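Local coordinates for Rho-class glutathione S-transferase (Laternula elliptica, PDB 3QAV), which binds glutathione and probably catalyses its transfer to electrophilic compounds, as other members of the glutathione S-transferase superfamily do, at residues M96-E99 with E100-K104; N214-M217 with D218-T221; T225-P228 with H229-E232. All coordinates share one frame; numbering follows the deposited sequence.

Contact 1: residues M96-E99 with E100-K104; sequences MYLE and EKYPK
Lys-101 lies against Tyr-97, and Tyr-102 against Leu-98, at the C-terminal end of helix 91-101 in the thioredoxin-like N-terminal domain of the GST fold. Three backbone hydrogen bonds of the i to i+4 kind run through the last turn. Glu-100 N donates to Met-96 O, Lys-101 N to Tyr-97 O at 2.7 Å, and Tyr-102 N to Leu-98 O at 2.9 Å. Tyr-102 then leaves helical geometry, so this last bond marks the exit.

The apolar and CH-pi contacts follow the same spacing. Lys-101 CB sits over one face of the Tyr-97 ring, 4.1 Å from its centroid, in a CH-pi contact. The two side chains run alongside each other, and Lys-101 CG comes to 3.6 Å from Tyr-97 OH. Both have CG anti to the backbone N (chi1 162° and -178°), which sends them the same way. On the next pair, Leu-98 CD2 touches Tyr-102 CE1 at 4.0 Å.

Polar ends find partners beyond the turn. Glu-99 forms a salt bridge with Lys-48 and accepts from Leu-107 N. Glu-100 reaches Arg-115 and Tyr-119 of the second subunit, so this helix end takes part in the dimer interface. The two tyrosines converge on one acceptor: Tyr-97 OH and Tyr-102 OH are both hydrogen-bonded to Asp-83 OD1.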
loop_
_atom_site.group_PDB
_atom_site.type_symbol
_atom_site.label_atom_id
_atom_site.label_comp_id
_atom_site.label_asym_id
_atom_site.label_seq_id
_atom_site.Cartn_x
_atom_site.Cartn_y
_atom_site.Cartn_z
ATOM N N MET A 96 2.310 -6.520 10.541
ATOM C CA MET A 96 1.035 -6.981 11.071
ATOM C C MET A 96 1.191 -8.324 11.776
ATOM O O MET A 96 0.607 -8.544 12.835
ATOM C CB MET A 96 -0.008 -7.083 9.956
ATOM C CG MET A 96 -0.524 -5.725 9.472
ATOM S SD MET A 96 -1.027 -4.644 10.852
ATOM C CE MET A 96 -2.573 -5.399 11.322
ATOM N N TYR A 97 1.985 -9.216 11.191
ATOM C CA TYR A 97 2.225 -10.529 11.794
ATOM C C TYR A 97 2.913 -10.406 13.148
ATOM O O TYR A 97 2.561 -11.110 14.097
ATOM C CB TYR A 97 3.104 -11.384 10.883
ATOM C CG TYR A 97 3.750 -12.550 11.591
ATOM C CD1 TYR A 97 3.016 -13.691 11.924
ATOM C CD2 TYR A 97 5.095 -12.498 11.961
ATOM C CE1 TYR A 97 3.609 -14.750 12.613
ATOM C CE2 TYR A 97 5.698 -13.547 12.649
ATOM C CZ TYR A 97 4.952 -14.668 12.971
ATOM O OH TYR A 97 5.563 -15.701 13.643
ATOM N N LEU A 98 3.905 -9.521 13.225
ATOM C CA LEU A 98 4.654 -9.313 14.462
ATOM C C LEU A 98 3.769 -8.741 15.570
ATOM O O LEU A 98 3.902 -9.120 16.738
ATOM C CB LEU A 98 5.837 -8.369 14.219
ATOM C CG LEU A 98 6.965 -8.861 13.306
ATOM C CD1 LEU A 98 8.000 -7.755 13.184
ATOM C CD2 LEU A 98 7.606 -10.143 13.863
ATOM N N GLU A 99 2.878 -7.822 15.204
ATOM C CA GLU A 99 1.971 -7.208 16.173
ATOM C C GLU A 99 0.999 -8.258 16.710
ATOM O O GLU A 99 0.633 -8.238 17.884
ATOM C CB GLU A 99 1.188 -6.068 15.516
ATOM C CG GLU A 99 0.102 -5.434 16.393
ATOM C CD GLU A 99 0.659 -4.725 17.618
ATOM O OE1 GLU A 99 1.893 -4.645 17.761
ATOM O OE2 GLU A 99 -0.150 -4.241 18.437
ATOM N N GLU A 100 0.598 -9.184 15.846
ATOM C CA GLU A 100 -0.327 -10.247 16.229
ATOM C C GLU A 100 0.338 -11.413 16.963
ATOM O O GLU A 100 -0.238 -11.977 17.893
ATOM C CB GLU A 100 -1.057 -10.774 14.989
ATOM C CG GLU A 100 -2.343 -10.039 14.664
ATOM C CD GLU A 100 -3.001 -10.554 13.397
ATOM O OE1 GLU A 100 -2.820 -11.751 13.081
ATOM O OE2 GLU A 100 -3.706 -9.766 12.728
ATOM N N LYS A 101 1.549 -11.765 16.554
ATOM C CA LYS A 101 2.275 -12.870 17.167
ATOM C C LYS A 101 2.922 -12.506 18.502
ATOM O O LYS A 101 3.029 -13.347 19.384
ATOM C CB LYS A 101 3.352 -13.380 16.208
ATOM C CG LYS A 101 4.147 -14.570 16.733
ATOM C CD LYS A 101 3.278 -15.805 16.871
ATOM C CE LYS A 101 4.142 -17.045 17.091
ATOM N NZ LYS A 101 3.345 -18.299 17.002
ATOM N N TYR A 102 3.364 -11.257 18.641
ATOM C CA TYR A 102 4.002 -10.810 19.876
ATOM C C TYR A 102 3.233 -9.601 20.405
ATOM O O TYR A 102 3.618 -8.456 20.192
ATOM C CB TYR A 102 5.465 -10.445 19.615
ATOM C CG TYR A 102 6.261 -11.540 18.933
ATOM C CD1 TYR A 102 6.259 -11.668 17.543
ATOM C CD2 TYR A 102 7.011 -12.453 19.678
ATOM C CE1 TYR A 102 6.991 -12.681 16.908
ATOM C CE2 TYR A 102 7.741 -13.467 19.061
ATOM C CZ TYR A 102 7.728 -13.576 17.677
ATOM O OH TYR A 102 8.442 -14.580 17.061
ATOM N N PRO A 103 2.129 -9.854 21.114
ATOM C CA PRO A 103 1.277 -8.803 21.675
ATOM C C PRO A 103 1.771 -8.132 22.954
ATOM O O PRO A 103 1.139 -7.198 23.442
ATOM C CB PRO A 103 -0.044 -9.531 21.881
ATOM C CG PRO A 103 0.422 -10.883 22.338
ATOM C CD PRO A 103 1.573 -11.194 21.396
ATOM N N LYS A 104 2.895 -8.600 23.488
ATOM C CA LYS A 104 3.440 -8.043 24.723
ATOM C C LYS A 104 3.537 -6.516 24.731
ATOM O O LYS A 104 3.073 -5.861 25.671
ATOM C CB LYS A 104 4.814 -8.655 25.014
ATOM C CG LYS A 104 5.568 -7.991 26.156
ATOM C CD LYS A 104 4.770 -8.009 27.452
ATOM C CE LYS A 104 5.529 -7.306 28.568
ATOM N NZ LYS A 104 6.854 -7.944 28.811
#

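Contact 2: residues N214-M217 with D218-T221; sequences NMMM and DRPT
Asp-218 bonds back to Met-215, and Arg-219 to Met-216, where helix 207-217 gives way to helix 220-224 in the all-helical C-terminal domain of the GST fold. Arg-219 takes the N-cap position of the second helix. Two i to i+3 bonds tighten the turn: Asp-218 N donates to Met-215 O at 3.1 Å, and Arg-219 N to Met-216 O at 3.0 Å. A weak bond also links Asp-218 N to Asn-214 O.

The carboxylate of Asp-218 folds back along the helix. With CG beside its own backbone N (chi1 -74°), OD2 comes 2.9 Å from Asn-214 O. Both atoms are acceptors, so this approach is likely to be unfavourable unless a proton lies between them.

Side-chain contact is sparse. Arg-219 CD passes 4.2 Å from Met-216 SD, and its extended chain continues away from the turn. Phe-181 meets the guanidinium in a cation-pi contact and also packs on Met-216, as does Phe-189 of helix 183-197. Farther out, Glu-47 OE1 takes both a salt bridge from Arg-219 NE and a hydrogen bond with Thr-221 OG1.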
loop_
_atom_site.group_PDB
_atom_site.type_symbol
_atom_site.label_atom_id
_atom_site.label_comp_id
_atom_site.label_asym_id
_atom_site.label_seq_id
_atom_site.Cartn_x
_atom_site.Cartn_y
_atom_site.Cartn_z
ATOM N N ASN A 214 13.166 15.445 14.844
ATOM C CA ASN A 214 14.167 15.572 15.896
ATOM C C ASN A 214 13.852 14.671 17.078
ATOM O O ASN A 214 14.734 13.988 17.587
ATOM C CB ASN A 214 14.262 17.027 16.364
ATOM C CG ASN A 214 15.055 17.887 15.408
ATOM O OD1 ASN A 214 14.861 19.096 15.337
ATOM N ND2 ASN A 214 15.968 17.267 14.674
ATOM N N MET A 215 12.599 14.672 17.518
ATOM C CA MET A 215 12.218 13.828 18.644
ATOM C C MET A 215 12.491 12.364 18.321
ATOM O O MET A 215 13.117 11.649 19.105
ATOM C CB MET A 215 10.733 13.984 18.979
ATOM C CG MET A 215 10.194 12.817 19.805
ATOM S SD MET A 215 8.435 12.886 20.141
ATOM C CE MET A 215 7.758 12.340 18.555
ATOM N N MET A 216 12.006 11.930 17.164
ATOM C CA MET A 216 12.173 10.548 16.731
ATOM C C MET A 216 13.637 10.154 16.550
ATOM O O MET A 216 14.021 9.031 16.873
ATOM C CB MET A 216 11.394 10.322 15.433
ATOM C CG MET A 216 9.886 10.359 15.613
ATOM S SD MET A 216 9.227 8.908 16.496
ATOM C CE MET A 216 8.877 7.807 15.104
ATOM N N MET A 217 14.446 11.074 16.032
ATOM C CA MET A 217 15.875 10.812 15.830
ATOM C C MET A 217 16.616 10.595 17.142
ATOM O O MET A 217 17.739 10.096 17.147
ATOM C CB MET A 217 16.534 11.964 15.081
ATOM C CG MET A 217 16.383 11.881 13.584
ATOM S SD MET A 217 17.189 10.421 12.914
ATOM C CE MET A 217 18.908 10.985 12.886
ATOM N N ASP A 218 15.995 10.989 18.248
ATOM C CA ASP A 218 16.602 10.813 19.557
ATOM C C ASP A 218 16.065 9.548 20.241
ATOM O O ASP A 218 16.557 9.141 21.286
ATOM C CB ASP A 218 16.359 12.055 20.426
ATOM C CG ASP A 218 17.235 13.245 20.009
ATOM O OD1 ASP A 218 18.473 13.079 19.949
ATOM O OD2 ASP A 218 16.695 14.348 19.749
ATOM N N ARG A 219 15.064 8.921 19.636
ATOM C CA ARG A 219 14.483 7.701 20.180
ATOM C C ARG A 219 15.495 6.566 19.978
ATOM O O ARG A 219 15.903 6.275 18.856
ATOM C CB ARG A 219 13.171 7.408 19.450
ATOM C CG ARG A 219 12.237 6.447 20.155
ATOM C CD ARG A 219 10.949 6.272 19.342
ATOM N NE ARG A 219 10.105 5.227 19.908
ATOM C CZ ARG A 219 9.290 5.398 20.941
ATOM N NH1 ARG A 219 8.572 4.375 21.388
ATOM N NH2 ARG A 219 9.178 6.593 21.510
ATOM N N PRO A 220 15.912 5.905 21.072
ATOM C CA PRO A 220 16.888 4.810 20.999
ATOM C C PRO A 220 16.705 3.751 19.908
ATOM O O PRO A 220 17.686 3.342 19.279
ATOM C CB PRO A 220 16.865 4.223 22.414
ATOM C CG PRO A 220 15.519 4.621 22.946
ATOM C CD PRO A 220 15.353 6.015 22.431
ATOM N N THR A 221 15.469 3.310 19.674
ATOM C CA THR A 221 15.212 2.300 18.649
ATOM C C THR A 221 15.507 2.815 17.243
ATOM O O THR A 221 15.906 2.044 16.366
ATOM C CB THR A 221 13.748 1.808 18.686
ATOM O OG1 THR A 221 12.862 2.925 18.530
ATOM C CG2 THR A 221 13.450 1.100 20.002
#

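Contact 3: residues T225-P228 with H229-E232; sequences TMPP and HWAE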
loop_
_atom_site.group_PDB
_atom_site.type_symbol
_atom_site.label_atom_id
_atom_site.label_comp_id
_atom_site.label_asym_id
_atom_site.label_seq_id
_atom_site.Cartn_x
_atom_site.Cartn_y
_atom_site.Cartn_z
ATOM N N THR A 225 18.500 1.743 14.428
ATOM C CA THR A 225 18.181 1.288 13.088
ATOM C C THR A 225 18.456 2.255 11.945
ATOM O O THR A 225 17.920 2.081 10.855
ATOM C CB THR A 225 16.722 0.846 13.025
ATOM O OG1 THR A 225 15.887 1.922 13.471
ATOM C CG2 THR A 225 16.509 -0.385 13.915
ATOM N N MET A 226 19.281 3.274 12.178
ATOM C CA MET A 226 19.596 4.208 11.100
ATOM C C MET A 226 20.262 3.376 10.002
ATOM O O MET A 226 21.000 2.432 10.297
ATOM C CB MET A 226 20.566 5.298 11.581
ATOM C CG MET A 226 19.994 6.289 12.613
ATOM S SD MET A 226 18.626 7.300 11.990
ATOM C CE MET A 226 19.480 8.368 10.827
ATOM N N PRO A 227 19.986 3.689 8.725
ATOM C CA PRO A 227 20.582 2.952 7.601
ATOM C C PRO A 227 22.106 2.969 7.728
ATOM O O PRO A 227 22.729 4.028 7.662
ATOM C CB PRO A 227 20.096 3.736 6.386
ATOM C CG PRO A 227 18.736 4.204 6.826
ATOM C CD PRO A 227 18.992 4.671 8.245
ATOM N N PRO A 228 22.726 1.794 7.903
ATOM C CA PRO A 228 24.182 1.725 8.041
ATOM C C PRO A 228 25.064 2.459 7.040
ATOM O O PRO A 228 26.100 2.991 7.433
ATOM C CB PRO A 228 24.464 0.218 8.069
ATOM C CG PRO A 228 23.241 -0.398 7.463
ATOM C CD PRO A 228 22.132 0.452 7.991
ATOM N N HIS A 229 24.667 2.519 5.770
ATOM C CA HIS A 229 25.520 3.174 4.773
ATOM C C HIS A 229 25.492 4.693 4.723
ATOM O O HIS A 229 26.333 5.296 4.062
ATOM C CB HIS A 229 25.254 2.613 3.361
ATOM C CG HIS A 229 24.166 3.317 2.605
ATOM N ND1 HIS A 229 22.834 2.989 2.735
ATOM C CD2 HIS A 229 24.220 4.305 1.680
ATOM C CE1 HIS A 229 22.114 3.739 1.918
ATOM N NE2 HIS A 229 22.931 4.546 1.267
ATOM N N TRP A 230 24.550 5.314 5.427
ATOM C CA TRP A 230 24.442 6.773 5.431
ATOM C C TRP A 230 25.591 7.500 6.135
ATOM O O TRP A 230 25.999 8.585 5.719
ATOM C CB TRP A 230 23.125 7.207 6.084
ATOM C CG TRP A 230 21.889 6.952 5.257
ATOM C CD1 TRP A 230 21.823 6.350 4.032
ATOM C CD2 TRP A 230 20.547 7.299 5.606
ATOM N NE1 TRP A 230 20.521 6.302 3.594
ATOM C CE2 TRP A 230 19.716 6.878 4.542
ATOM C CE3 TRP A 230 19.963 7.929 6.713
ATOM C CZ2 TRP A 230 18.326 7.068 4.555
ATOM C CZ3 TRP A 230 18.581 8.118 6.724
ATOM C CH2 TRP A 230 17.782 7.688 5.651
ATOM N N ALA A 231 26.104 6.908 7.204
ATOM C CA ALA A 231 27.177 7.530 7.969
ATOM C C ALA A 231 28.384 7.938 7.130
ATOM O O ALA A 231 28.866 9.063 7.246
ATOM C CB ALA A 231 27.619 6.595 9.086
ATOM N N GLU A 232 28.855 7.031 6.279
ATOM C CA GLU A 232 30.032 7.286 5.448
ATOM C C GLU A 232 29.751 7.621 3.986
ATOM O O GLU A 232 30.662 7.621 3.162
ATOM C CB GLU A 232 30.970 6.073 5.502
ATOM C CG GLU A 232 31.496 5.756 6.888
ATOM C CD GLU A 232 32.383 6.856 7.429
ATOM O OE1 GLU A 232 32.482 7.920 6.779
ATOM O OE2 GLU A 232 32.978 6.662 8.508
HETATM O O HOH W 1 24.608 5.606 9.039
HETATM O O HOH W 2 28.377 4.227 6.682
#
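Pro-227 turns the CB-CG-CD edge of its ring onto one face of the Trp-230 indole, across a type I beta turn of residues 227-230. The packed side is this proline-tryptophan pair. Pro-227 CG stands 3.5 Å from the centroid of the six-membered ring and 7° off its normal, a close CH-pi contact almost over the centre. Pro-227 CB reaches toward the five-membered part of the indole, 3.7 Å from Trp-230 CD2, while Pro-227 CD lies 3.7 Å from Trp-230 CE3. One whole edge of the pyrrolidine thus spans the indole face. Trp-230 CG is anti to the carbonyl carbon (chi1 -72°), which swings the ring back over the proline. Met-226 adds its methyl, with CE 4.2 Å from Trp-230 CE3. The turn itself is closed by Trp-230 N donating to Pro-227 O at 3.2 Å.

The other side is looser and wet. Water 1 donates to Pro-227 O and accepts a weak bond from Ala-231 N. Water 2 donates to Pro-228 O at 2.7 Å and accepts from Glu-232 N at 2.9 Å. Each water bridges a carbonyl and an amide four residues apart, where a regular helix would bond them directly; residues 229-231 keep a helix-like backbone.

With an alanine in place of Trp-230, Pro-227 would probably lose the flat surface covering it, and Arg-197 its cation-pi partner.

The turn follows helix 220-224. Pro-227 packs on Trp-39 of helix 36-47. Arg-197, at the end of helix 183-197, meets the indole. His-229 ND1 is hydrogen-bonded to Ser-33 OG, in the loop between strand 28-31 and helix 36-47.

In the fold
The three contacts follow one another along the chain, and all border helix 36-47. Contact 1 packs on it through Leu-98, contact 2 bonds to Glu-47 at its end, and contact 3 lies on Trp-39. Contacts 2 and 3 touch directly, with Met-217 CE 3.4 Å from Met-226 CE. Contact 1 stands apart: its centre is about 23 Å from that of contact 2 and 27 Å from that of contact 3. Ser-35 and Ser-91 bind glutathione, although none is bound to this chain; the Pro-227 side chain is about 8 Å from that of Ser-35, and the Leu-98 side chain about 9 Å from that of Ser-91. Contact 2 lies away from the site.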